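Local structure of enoyl-CoA hydratase (Bacillus halodurans, 3LKE) at residues A42-N45 / S51-L54; E85-L90 / S144-A149; P101-A106 / K198-A203. The protein probably acts as an enoyl-CoA hydratase or a related crotonase-family enzyme on acyl-CoA substrates. All blocks are in the same frame, centred on the assembly; numbering follows the deposited sequence.

Contact 1. Residues A42-N45 / S51-L54; sequences AGNN and SIIL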
ATOM      1  N   ALA A  42       0.136  -7.623  30.213  1.00 37.79           N
ATOM      2  CA  ALA A  42       0.898  -7.102  31.340  1.00 37.43           C
ATOM      3  C   ALA A  42       1.925  -6.072  30.875  1.00 37.26           C
ATOM      4  O   ALA A  42       2.130  -5.048  31.531  1.00 39.80           O
ATOM      5  CB  ALA A  42       1.574  -8.236  32.096  1.00 37.31           C
ATOM      6  N   GLY A  43       2.567  -6.342  29.740  1.00 34.65           N
ATOM      7  CA  GLY A  43       3.518  -5.409  29.166  1.00 32.72           C
ATOM      8  C   GLY A  43       2.852  -4.134  28.681  1.00 36.03           C
ATOM      9  O   GLY A  43       3.396  -3.045  28.861  1.00 33.31           O
ATOM     10  N   ASN A  44       1.684  -4.274  28.053  1.00 33.19           N
ATOM     11  CA  ASN A  44       0.918  -3.126  27.563  1.00 32.21           C
ATOM     12  C   ASN A  44       0.424  -2.232  28.692  1.00 37.84           C
ATOM     13  O   ASN A  44       0.233  -1.036  28.507  1.00 37.88           O
ATOM     14  CB  ASN A  44      -0.275  -3.588  26.711  1.00 32.37           C
ATOM     15  CG  ASN A  44       0.152  -4.099  25.353  1.00 26.61           C
ATOM     16  OD1 ASN A  44       1.260  -3.823  24.907  1.00 29.27           O
ATOM     17  ND2 ASN A  44      -0.728  -4.843  24.687  1.00 29.46           N
ATOM     18  N   ASN A  45       0.217  -2.821  29.862  1.00 38.49           N
ATOM     19  CA  ASN A  45      -0.297  -2.074  31.005  1.00 42.39           C
ATOM     20  C   ASN A  45       0.798  -1.499  31.903  1.00 43.60           C
ATOM     21  O   ASN A  45       0.505  -0.751  32.834  1.00 42.97           O
ATOM     22  CB  ASN A  45      -1.251  -2.942  31.833  1.00 41.80           C
ATOM     23  CG  ASN A  45      -2.584  -3.170  31.142  1.00 46.23           C
ATOM     24  OD1 ASN A  45      -3.130  -2.269  30.503  1.00 46.49           O
ATOM     25  ND2 ASN A  45      -3.120  -4.380  31.280  1.00 46.29           N
ATOM     26  N   SER A  51       9.370  -0.561  25.493  1.00 30.56           N
ATOM     27  CA  SER A  51       9.457  -1.596  24.473  1.00 29.39           C
ATOM     28  C   SER A  51       9.035  -2.962  25.004  1.00 31.45           C
ATOM     29  O   SER A  51       9.074  -3.228  26.210  1.00 31.95           O
ATOM     30  CB  SER A  51      10.887  -1.696  23.938  1.00 27.70           C
ATOM     31  OG  SER A  51      11.348  -0.461  23.438  1.00 30.73           O
ATOM     32  N   ILE A  52       8.626  -3.818  24.074  1.00 29.11           N
ATOM     33  CA  ILE A  52       8.331  -5.210  24.353  1.00 28.84           C
ATOM     34  C   ILE A  52       9.050  -6.042  23.304  1.00 32.28           C
ATOM     35  O   ILE A  52       8.870  -5.830  22.106  1.00 26.99           O
ATOM     36  CB  ILE A  52       6.825  -5.493  24.289  1.00 30.34           C
ATOM     37  CG1 ILE A  52       6.094  -4.742  25.402  1.00 30.26           C
ATOM     38  CG2 ILE A  52       6.560  -6.982  24.420  1.00 31.01           C
ATOM     39  CD1 ILE A  52       4.606  -4.834  25.319  1.00 30.38           C
ATOM     40  N   ILE A  53       9.877  -6.977  23.762  1.00 26.94           N
ATOM     41  CA  ILE A  53      10.662  -7.834  22.885  1.00 24.88           C
ATOM     42  C   ILE A  53      10.141  -9.265  22.968  1.00 26.54           C
ATOM     43  O   ILE A  53      10.050  -9.821  24.062  1.00 26.88           O
ATOM     44  CB  ILE A  53      12.151  -7.850  23.331  1.00 26.24           C
ATOM     45  CG1 ILE A  53      12.732  -6.436  23.313  1.00 31.46           C
ATOM     46  CG2 ILE A  53      12.970  -8.775  22.432  1.00 27.14           C
ATOM     47  CD1 ILE A  53      12.793  -5.827  21.927  1.00 33.21           C
ATOM     48  N   LEU A  54       9.802  -9.862  21.824  1.00 24.88           N
ATOM     49  CA  LEU A  54       9.332 -11.253  21.797  1.00 23.64           C
ATOM     50  C   LEU A  54      10.438 -12.124  21.235  1.00 24.22           C
ATOM     51  O   LEU A  54      11.044 -11.779  20.217  1.00 22.62           O
ATOM     52  CB  LEU A  54       8.057 -11.376  20.951  1.00 27.45           C
ATOM     53  CG  LEU A  54       6.843 -10.665  21.555  1.00 29.19           C
ATOM     54  CD1 LEU A  54       6.365  -9.592  20.580  1.00 26.56           C
ATOM     55  CD2 LEU A  54       5.735 -11.639  21.863  1.00 31.42           C
TER
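Ile52 reaches from its strand to helix 30-45 and touches it with a single methyl group. Its chain is extended beyond CB: CG1 stands beside the backbone N (chi1 -65°), and the next torsion, 173°, carries CD1 straight on to the helix. There the methyl meets two quite different surfaces. One is the backbone of Gly43, whose C lies 3.9 Å from Ile52 CD1. The other is the amide of Asn44, whose OD1 lies 3.5 Å from the same CD1, a van der Waals approach of oxygen to methyl. The backbones can come this close, with 6.8 Å between Gly43 CA and Ile52 CA, because glycine offers no side chain; a CB built there would clash with the isoleucine methyl.

Asn44 arrives by a detour. Its CB sets out away from the strand, but CG lies anti to the carbonyl carbon (chi1 -73°), and this turn swings the amide back until the two side chains cross at about a right angle. Both ends of the amide are occupied: OD1 is hydrogen-bonded to Ser100 OG and ND2 to Glu96 O, which should fix the flip of the group and leave its oxygen against Ile52. Ile17 of strand 14-19 and Lys102, in a loop, also pack on the isoleucine.

The contact buries a modest 90 Å², yet it illustrates well how a helix is seated on a sheet at the close of a beta-alpha-beta unit, here strand 14-19, helix 30-45 and strand 51-56 of the crotonase fold.

Contact 2. Residues E85-L90 / S144-A149; sequences EVLHVL and SPDLGA
Leu87 and Leu90 of helix 81-98 close on Leu147, in the loop that leads into helix 149-157, and so join a helix to a turn within the crotonase fold. Three positions apart, the two helix leucines share one face, and both have CG anti to the carbonyl carbon.

Leu87 comes first. Its CB does not aim at the loop, but its CD2 gets there, meeting Leu147 CD2 at 4.1 Å with the two side chains about perpendicular. The same methyl lies 3.8 Å from Asp146 OD2, so the buried carboxylate has an apolar neighbour on this flank. Asp146 presents that oxygen with CG tucked between the two backbone branches (chi1 67°).

One turn on, the CB of Leu90 points toward the loop. It is 3.7 Å from Leu147 CD2, the closest approach of the contact, and Leu90 CD1 stands 4.1 Å from Leu147 CD1. One branch of Leu147 therefore meets both helix leucines while the other runs beside the end of Leu90. Leu28 packs against Leu90 and Leu147 as well, whereas Pro145, farther back in the loop, rests on Thr215 of the second subunit.

The backbone that delivers Leu147 is a type I' beta turn from Asp146 to Ala149. Leu147 itself takes a positive phi of 52°, and Gly148 follows with 89°, a backbone shape in which a CB would collide with Leu147 O, so glycine suits it. Gly148 is also the N-cap of the next helix, and the turn is closed by Ala149 N bonded to Asp146 O at 3.0 Å.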
ATOM      1  N   GLU A  85     -12.067 -21.780  20.648  1.00 33.65           N
ATOM      2  CA  GLU A  85     -11.364 -21.411  21.872  1.00 31.60           C
ATOM      3  C   GLU A  85      -9.920 -20.986  21.591  1.00 32.17           C
ATOM      4  O   GLU A  85      -9.477 -19.937  22.066  1.00 32.71           O
ATOM      5  CB  GLU A  85     -11.394 -22.571  22.878  1.00 37.58           C
ATOM      6  CG  GLU A  85     -10.505 -22.372  24.092  1.00 41.25           C
ATOM      7  CD  GLU A  85     -10.609 -23.530  25.080  1.00 45.67           C
ATOM      8  OE1 GLU A  85     -11.670 -24.199  25.108  1.00 49.58           O
ATOM      9  OE2 GLU A  85      -9.631 -23.765  25.823  1.00 47.65           O
ATOM     10  N   VAL A  86      -9.192 -21.788  20.816  1.00 29.74           N
ATOM     11  CA  VAL A  86      -7.782 -21.500  20.570  1.00 30.41           C
ATOM     12  C   VAL A  86      -7.620 -20.307  19.621  1.00 28.07           C
ATOM     13  O   VAL A  86      -6.739 -19.471  19.812  1.00 27.53           O
ATOM     14  CB  VAL A  86      -7.005 -22.733  20.044  1.00 32.78           C
ATOM     15  CG1 VAL A  86      -7.550 -23.198  18.724  1.00 32.63           C
ATOM     16  CG2 VAL A  86      -5.514 -22.417  19.925  1.00 32.88           C
ATOM     17  N   LEU A  87      -8.491 -20.224  18.622  1.00 27.43           N
ATOM     18  CA  LEU A  87      -8.490 -19.083  17.717  1.00 29.70           C
ATOM     19  C   LEU A  87      -8.739 -17.812  18.505  1.00 27.67           C
ATOM     20  O   LEU A  87      -8.122 -16.782  18.249  1.00 26.46           O
ATOM     21  CB  LEU A  87      -9.544 -19.258  16.621  1.00 27.13           C
ATOM     22  CG  LEU A  87      -9.120 -20.273  15.563  1.00 28.15           C
ATOM     23  CD1 LEU A  87     -10.251 -20.571  14.577  1.00 31.88           C
ATOM     24  CD2 LEU A  87      -7.859 -19.781  14.828  1.00 29.51           C
ATOM     25  N   HIS A  88      -9.629 -17.899  19.487  1.00 25.34           N
ATOM     26  CA  HIS A  88     -10.000 -16.742  20.278  1.00 28.16           C
ATOM     27  C   HIS A  88      -8.789 -16.184  21.025  1.00 29.07           C
ATOM     28  O   HIS A  88      -8.510 -14.987  20.973  1.00 28.01           O
ATOM     29  CB  HIS A  88     -11.138 -17.107  21.247  1.00 33.00           C
ATOM     30  CG  HIS A  88     -11.549 -15.989  22.157  1.00 34.40           C
ATOM     31  ND1 HIS A  88     -12.268 -14.898  21.718  1.00 42.96           N
ATOM     32  CD2 HIS A  88     -11.357 -15.803  23.484  1.00 43.70           C
ATOM     33  CE1 HIS A  88     -12.489 -14.081  22.734  1.00 40.03           C
ATOM     34  NE2 HIS A  88     -11.951 -14.609  23.818  1.00 45.75           N
ATOM     35  N   VAL A  89      -8.070 -17.063  21.719  1.00 31.62           N
ATOM     36  CA  VAL A  89      -6.904 -16.654  22.488  1.00 24.59           C
ATOM     37  C   VAL A  89      -5.789 -16.160  21.568  1.00 25.25           C
ATOM     38  O   VAL A  89      -5.202 -15.111  21.803  1.00 24.35           O
ATOM     39  CB  VAL A  89      -6.386 -17.803  23.381  1.00 25.34           C
ATOM     40  CG1 VAL A  89      -5.153 -17.363  24.152  1.00 28.09           C
ATOM     41  CG2 VAL A  89      -7.482 -18.249  24.350  1.00 34.61           C
ATOM     42  N   LEU A  90      -5.514 -16.907  20.506  1.00 25.78           N
ATOM     43  CA  LEU A  90      -4.428 -16.524  19.605  1.00 23.02           C
ATOM     44  C   LEU A  90      -4.756 -15.263  18.805  1.00 22.41           C
ATOM     45  O   LEU A  90      -3.878 -14.446  18.567  1.00 24.69           O
ATOM     46  CB  LEU A  90      -4.039 -17.679  18.685  1.00 23.66           C
ATOM     47  CG  LEU A  90      -3.473 -18.926  19.378  1.00 24.53           C
ATOM     48  CD1 LEU A  90      -3.183 -20.021  18.363  1.00 24.78           C
ATOM     49  CD2 LEU A  90      -2.222 -18.596  20.195  1.00 24.46           C
ATOM     50  N   SER A 144      -7.515 -21.909   5.029  1.00 27.60           N
ATOM     51  CA  SER A 144      -7.364 -20.478   4.757  1.00 26.50           C
ATOM     52  C   SER A 144      -6.391 -19.869   5.761  1.00 25.97           C
ATOM     53  O   SER A 144      -6.128 -20.456   6.808  1.00 25.09           O
ATOM     54  CB  SER A 144      -8.713 -19.775   4.845  1.00 25.25           C
ATOM     55  OG  SER A 144      -9.446 -20.241   5.973  1.00 30.95           O
ATOM     56  N   PRO A 145      -5.843 -18.690   5.443  1.00 23.67           N
ATOM     57  CA  PRO A 145      -4.870 -18.100   6.369  1.00 24.03           C
ATOM     58  C   PRO A 145      -5.570 -17.590   7.612  1.00 27.60           C
ATOM     59  O   PRO A 145      -6.676 -17.052   7.523  1.00 28.14           O
ATOM     60  CB  PRO A 145      -4.303 -16.913   5.588  1.00 22.13           C
ATOM     61  CG  PRO A 145      -4.765 -17.106   4.164  1.00 25.40           C
ATOM     62  CD  PRO A 145      -6.030 -17.878   4.231  1.00 24.43           C
ATOM     63  N   ASP A 146      -4.928 -17.763   8.761  1.00 22.76           N
ATOM     64  CA  ASP A 146      -5.489 -17.298  10.012  1.00 21.40           C
ATOM     65  C   ASP A 146      -4.447 -16.552  10.846  1.00 22.72           C
ATOM     66  O   ASP A 146      -3.352 -16.239  10.351  1.00 22.48           O
ATOM     67  CB  ASP A 146      -6.057 -18.483  10.795  1.00 25.11           C
ATOM     68  CG  ASP A 146      -4.970 -19.433  11.265  1.00 27.71           C
ATOM     69  OD1 ASP A 146      -3.808 -19.285  10.816  1.00 26.14           O
ATOM     70  OD2 ASP A 146      -5.274 -20.324  12.083  1.00 27.57           O
ATOM     71  N   LEU A 147      -4.807 -16.257  12.096  1.00 23.44           N
ATOM     72  CA  LEU A 147      -3.970 -15.475  13.015  1.00 20.78           C
ATOM     73  C   LEU A 147      -3.496 -14.154  12.411  1.00 22.59           C
ATOM     74  O   LEU A 147      -2.385 -13.688  12.680  1.00 21.25           O
ATOM     75  CB  LEU A 147      -2.794 -16.308  13.510  1.00 22.65           C
ATOM     76  CG  LEU A 147      -3.252 -17.653  14.084  1.00 24.99           C
ATOM     77  CD1 LEU A 147      -2.090 -18.348  14.793  1.00 22.72           C
ATOM     78  CD2 LEU A 147      -4.424 -17.483  15.040  1.00 24.07           C
ATOM     79  N   GLY A 148      -4.363 -13.553  11.600  1.00 18.92           N
ATOM     80  CA  GLY A 148      -4.072 -12.265  10.981  1.00 22.20           C
ATOM     81  C   GLY A 148      -3.356 -12.313   9.643  1.00 19.78           C
ATOM     82  O   GLY A 148      -3.168 -11.274   8.999  1.00 21.65           O
ATOM     83  N   ALA A 149      -2.945 -13.499   9.207  1.00 20.18           N
ATOM     84  CA  ALA A 149      -2.134 -13.614   8.002  1.00 18.40           C
ATOM     85  C   ALA A 149      -2.844 -13.017   6.767  1.00 19.20           C
ATOM     86  O   ALA A 149      -2.196 -12.425   5.885  1.00 20.70           O
ATOM     87  CB  ALA A 149      -1.757 -15.066   7.754  1.00 19.53           C
TER

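Contact 3. Residues P101-A106 / K198-A203; sequences PKVTVA and KNYLKA
Lys102 NZ is gripped by two backbone oxygens, Glu46 O and Ile49 O, just before the strand on which Val103 and Val105 meet Tyr200. Tyr200 has CG anti to its own N (chi1 178°), which sends the ring from the helix across to the strand. Val103 CG1 comes up at the ring edge, near its plane, in plain van der Waals contact 3.5 Å from Tyr200 OH. Val105 CG2 approaches the ring obliquely and fits snugly, 3.4 Å from Tyr200 CE2, the two side chains lying antiparallel alongside each other.

Such spacing is what a strand provides: residues two apart face the same way, so Val103 and Val105 of strand 103-108 both look toward helix 190-205, which packs on this face of the crotonase-fold sheet, while Thr104 between them points away. An alanine in place of Tyr200 would remove the whole ring, and is likely to leave both valine methyls without their helix partner and open a gap next to Leu167 of the third subunit, on which the tyrosine also packs. His139 NE2 of the third subunit is hydrogen-bonded to Ala203 O.

Within the helix, Lys202 NZ is hydrogen-bonded to Asn199 OD1 at 3.2 Å; the C=O...N angle is 140° and NZ sits 29° off the plane of the amide C=O, so the bond is a bent one.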
ATOM      1  N   PRO A 101       0.960   0.064  22.891  1.00 26.46           N
ATOM      2  CA  PRO A 101       1.528   1.421  22.899  1.00 27.62           C
ATOM      3  C   PRO A 101       3.058   1.428  22.965  1.00 27.17           C
ATOM      4  O   PRO A 101       3.694   2.466  22.740  1.00 25.69           O
ATOM      5  CB  PRO A 101       0.952   2.025  24.181  1.00 31.30           C
ATOM      6  CG  PRO A 101       0.794   0.839  25.097  1.00 30.39           C
ATOM      7  CD  PRO A 101       0.372  -0.303  24.197  1.00 28.76           C
ATOM      8  N   LYS A 102       3.647   0.268  23.263  1.00 26.54           N
ATOM      9  CA  LYS A 102       5.093   0.137  23.375  1.00 26.81           C
ATOM     10  C   LYS A 102       5.679  -0.225  22.027  1.00 27.46           C
ATOM     11  O   LYS A 102       4.976  -0.767  21.169  1.00 27.05           O
ATOM     12  CB  LYS A 102       5.448  -0.978  24.372  1.00 28.34           C
ATOM     13  CG  LYS A 102       4.605  -0.961  25.629  1.00 29.25           C
ATOM     14  CD  LYS A 102       4.807   0.337  26.379  1.00 30.27           C
ATOM     15  CE  LYS A 102       4.012   0.357  27.681  1.00 33.67           C
ATOM     16  NZ  LYS A 102       4.322   1.587  28.463  1.00 36.11           N
ATOM     17  N   VAL A 103       6.959   0.067  21.829  1.00 26.04           N
ATOM     18  CA  VAL A 103       7.623  -0.394  20.619  1.00 26.90           C
ATOM     19  C   VAL A 103       7.737  -1.910  20.719  1.00 28.86           C
ATOM     20  O   VAL A 103       8.246  -2.442  21.710  1.00 28.22           O
ATOM     21  CB  VAL A 103       9.020   0.210  20.429  1.00 26.23           C
ATOM     22  CG1 VAL A 103       9.692  -0.425  19.232  1.00 24.62           C
ATOM     23  CG2 VAL A 103       8.947   1.737  20.281  1.00 29.16           C
ATOM     24  N   THR A 104       7.274  -2.607  19.689  1.00 26.55           N
ATOM     25  CA  THR A 104       7.244  -4.065  19.713  1.00 23.74           C
ATOM     26  C   THR A 104       8.231  -4.655  18.699  1.00 25.40           C
ATOM     27  O   THR A 104       8.257  -4.262  17.531  1.00 25.00           O
ATOM     28  CB  THR A 104       5.815  -4.584  19.447  1.00 22.80           C
ATOM     29  OG1 THR A 104       5.346  -4.037  18.206  1.00 23.97           O
ATOM     30  CG2 THR A 104       4.893  -4.153  20.563  1.00 21.47           C
ATOM     31  N   VAL A 105       9.068  -5.586  19.159  1.00 24.55           N
ATOM     32  CA  VAL A 105      10.077  -6.187  18.306  1.00 22.14           C
ATOM     33  C   VAL A 105      10.061  -7.704  18.475  1.00 23.49           C
ATOM     34  O   VAL A 105      10.051  -8.196  19.602  1.00 24.78           O
ATOM     35  CB  VAL A 105      11.484  -5.672  18.686  1.00 27.30           C
ATOM     36  CG1 VAL A 105      12.548  -6.272  17.773  1.00 27.92           C
ATOM     37  CG2 VAL A 105      11.516  -4.153  18.645  1.00 28.76           C
ATOM     38  N   ALA A 106      10.070  -8.436  17.362  1.00 21.33           N
ATOM     39  CA  ALA A 106      10.184  -9.891  17.404  1.00 22.47           C
ATOM     40  C   ALA A 106      11.561 -10.325  16.931  1.00 22.29           C
ATOM     41  O   ALA A 106      12.056  -9.860  15.908  1.00 22.00           O
ATOM     42  CB  ALA A 106       9.086 -10.541  16.553  1.00 25.11           C
ATOM     43  N   LYS A 198      20.484  -4.243  21.837  1.00 30.17           N
ATOM     44  CA  LYS A 198      20.945  -3.284  22.830  1.00 32.22           C
ATOM     45  C   LYS A 198      20.878  -1.863  22.273  1.00 30.78           C
ATOM     46  O   LYS A 198      20.305  -0.964  22.886  1.00 32.88           O
ATOM     47  CB  LYS A 198      22.381  -3.632  23.230  1.00 33.72           C
ATOM     48  CG  LYS A 198      23.125  -2.568  24.019  1.00 39.27           C
ATOM     49  CD  LYS A 198      24.573  -3.008  24.226  1.00 39.26           C
ATOM     50  CE  LYS A 198      25.413  -1.927  24.893  1.00 48.20           C
ATOM     51  NZ  LYS A 198      24.955  -1.648  26.279  1.00 48.76           N
ATOM     52  N   ASN A 199      21.460  -1.678  21.099  1.00 30.82           N
ATOM     53  CA  ASN A 199      21.523  -0.367  20.466  1.00 32.59           C
ATOM     54  C   ASN A 199      20.140   0.130  20.056  1.00 33.57           C
ATOM     55  O   ASN A 199      19.820   1.309  20.211  1.00 33.31           O
ATOM     56  CB  ASN A 199      22.461  -0.407  19.262  1.00 34.14           C
ATOM     57  CG  ASN A 199      23.899  -0.679  19.660  1.00 38.51           C
ATOM     58  OD1 ASN A 199      24.340  -0.266  20.725  1.00 36.78           O
ATOM     59  ND2 ASN A 199      24.635  -1.365  18.797  1.00 40.69           N
ATOM     60  N   TYR A 200      19.313  -0.777  19.551  1.00 30.53           N
ATOM     61  CA  TYR A 200      17.983  -0.395  19.099  1.00 31.38           C
ATOM     62  C   TYR A 200      17.140   0.073  20.281  1.00 30.73           C
ATOM     63  O   TYR A 200      16.455   1.091  20.205  1.00 32.48           O
ATOM     64  CB  TYR A 200      17.319  -1.568  18.371  1.00 29.01           C
ATOM     65  CG  TYR A 200      15.902  -1.315  17.882  1.00 27.95           C
ATOM     66  CD1 TYR A 200      15.664  -0.823  16.605  1.00 31.97           C
ATOM     67  CD2 TYR A 200      14.809  -1.606  18.689  1.00 28.98           C
ATOM     68  CE1 TYR A 200      14.356  -0.600  16.149  1.00 26.12           C
ATOM     69  CE2 TYR A 200      13.504  -1.389  18.240  1.00 30.49           C
ATOM     70  CZ  TYR A 200      13.292  -0.895  16.979  1.00 27.38           C
ATOM     71  OH  TYR A 200      11.987  -0.690  16.560  1.00 26.78           O
ATOM     72  N   LEU A 201      17.197  -0.664  21.384  1.00 30.38           N
ATOM     73  CA  LEU A 201      16.446  -0.286  22.571  1.00 30.52           C
ATOM     74  C   LEU A 201      16.967   1.015  23.172  1.00 33.34           C
ATOM     75  O   LEU A 201      16.206   1.788  23.753  1.00 32.64           O
ATOM     76  CB  LEU A 201      16.477  -1.405  23.610  1.00 34.92           C
ATOM     77  CG  LEU A 201      15.755  -2.682  23.183  1.00 32.00           C
ATOM     78  CD1 LEU A 201      15.881  -3.743  24.264  1.00 31.49           C
ATOM     79  CD2 LEU A 201      14.282  -2.393  22.845  1.00 34.54           C
ATOM     80  N   LYS A 202      18.269   1.242  23.035  1.00 34.72           N
ATOM     81  CA  LYS A 202      18.872   2.488  23.482  1.00 36.85           C
ATOM     82  C   LYS A 202      18.262   3.661  22.709  1.00 37.87           C
ATOM     83  O   LYS A 202      17.937   4.691  23.297  1.00 38.75           O
ATOM     84  CB  LYS A 202      20.388   2.445  23.288  1.00 40.65           C
ATOM     85  CG  LYS A 202      21.107   3.733  23.660  1.00 45.36           C
ATOM     86  CD  LYS A 202      22.480   3.790  22.998  1.00 49.71           C
ATOM     87  CE  LYS A 202      23.282   2.516  23.276  1.00 50.61           C
ATOM     88  NZ  LYS A 202      24.514   2.441  22.441  1.00 53.22           N
ATOM     89  N   ALA A 203      18.090   3.484  21.398  1.00 35.28           N
ATOM     90  CA  ALA A 203      17.495   4.515  20.546  1.00 37.33           C
ATOM     91  C   ALA A 203      16.051   4.778  20.943  1.00 37.05           C
ATOM     92  O   ALA A 203      15.616   5.928  21.022  1.00 36.11           O
ATOM     93  CB  ALA A 203      17.581   4.116  19.087  1.00 31.78           C
TER

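Contacts 1 and 3 are neighbours, their centres 10 Å apart, because strands 51-56 and 103-108 run side by side in the six-stranded sheet; Ile52 N to Val103 O and Leu54 N to Val105 O, each 2.8 Å, are probable hydrogen bonds between them. Helix 30-45 packs on one face of that sheet and helix 190-205 on the other. Contact 2 stands apart, 21 Å from contact 1 and 26 Å from contact 3 between centres, with the chain's centre between it and contact 3. Contact 1 closes before the others open, whereas contacts 2 and 3 interleave: helix 81-98 leads into strand 103-108, so one chain ties the sheet to the helical part of the crotonase fold.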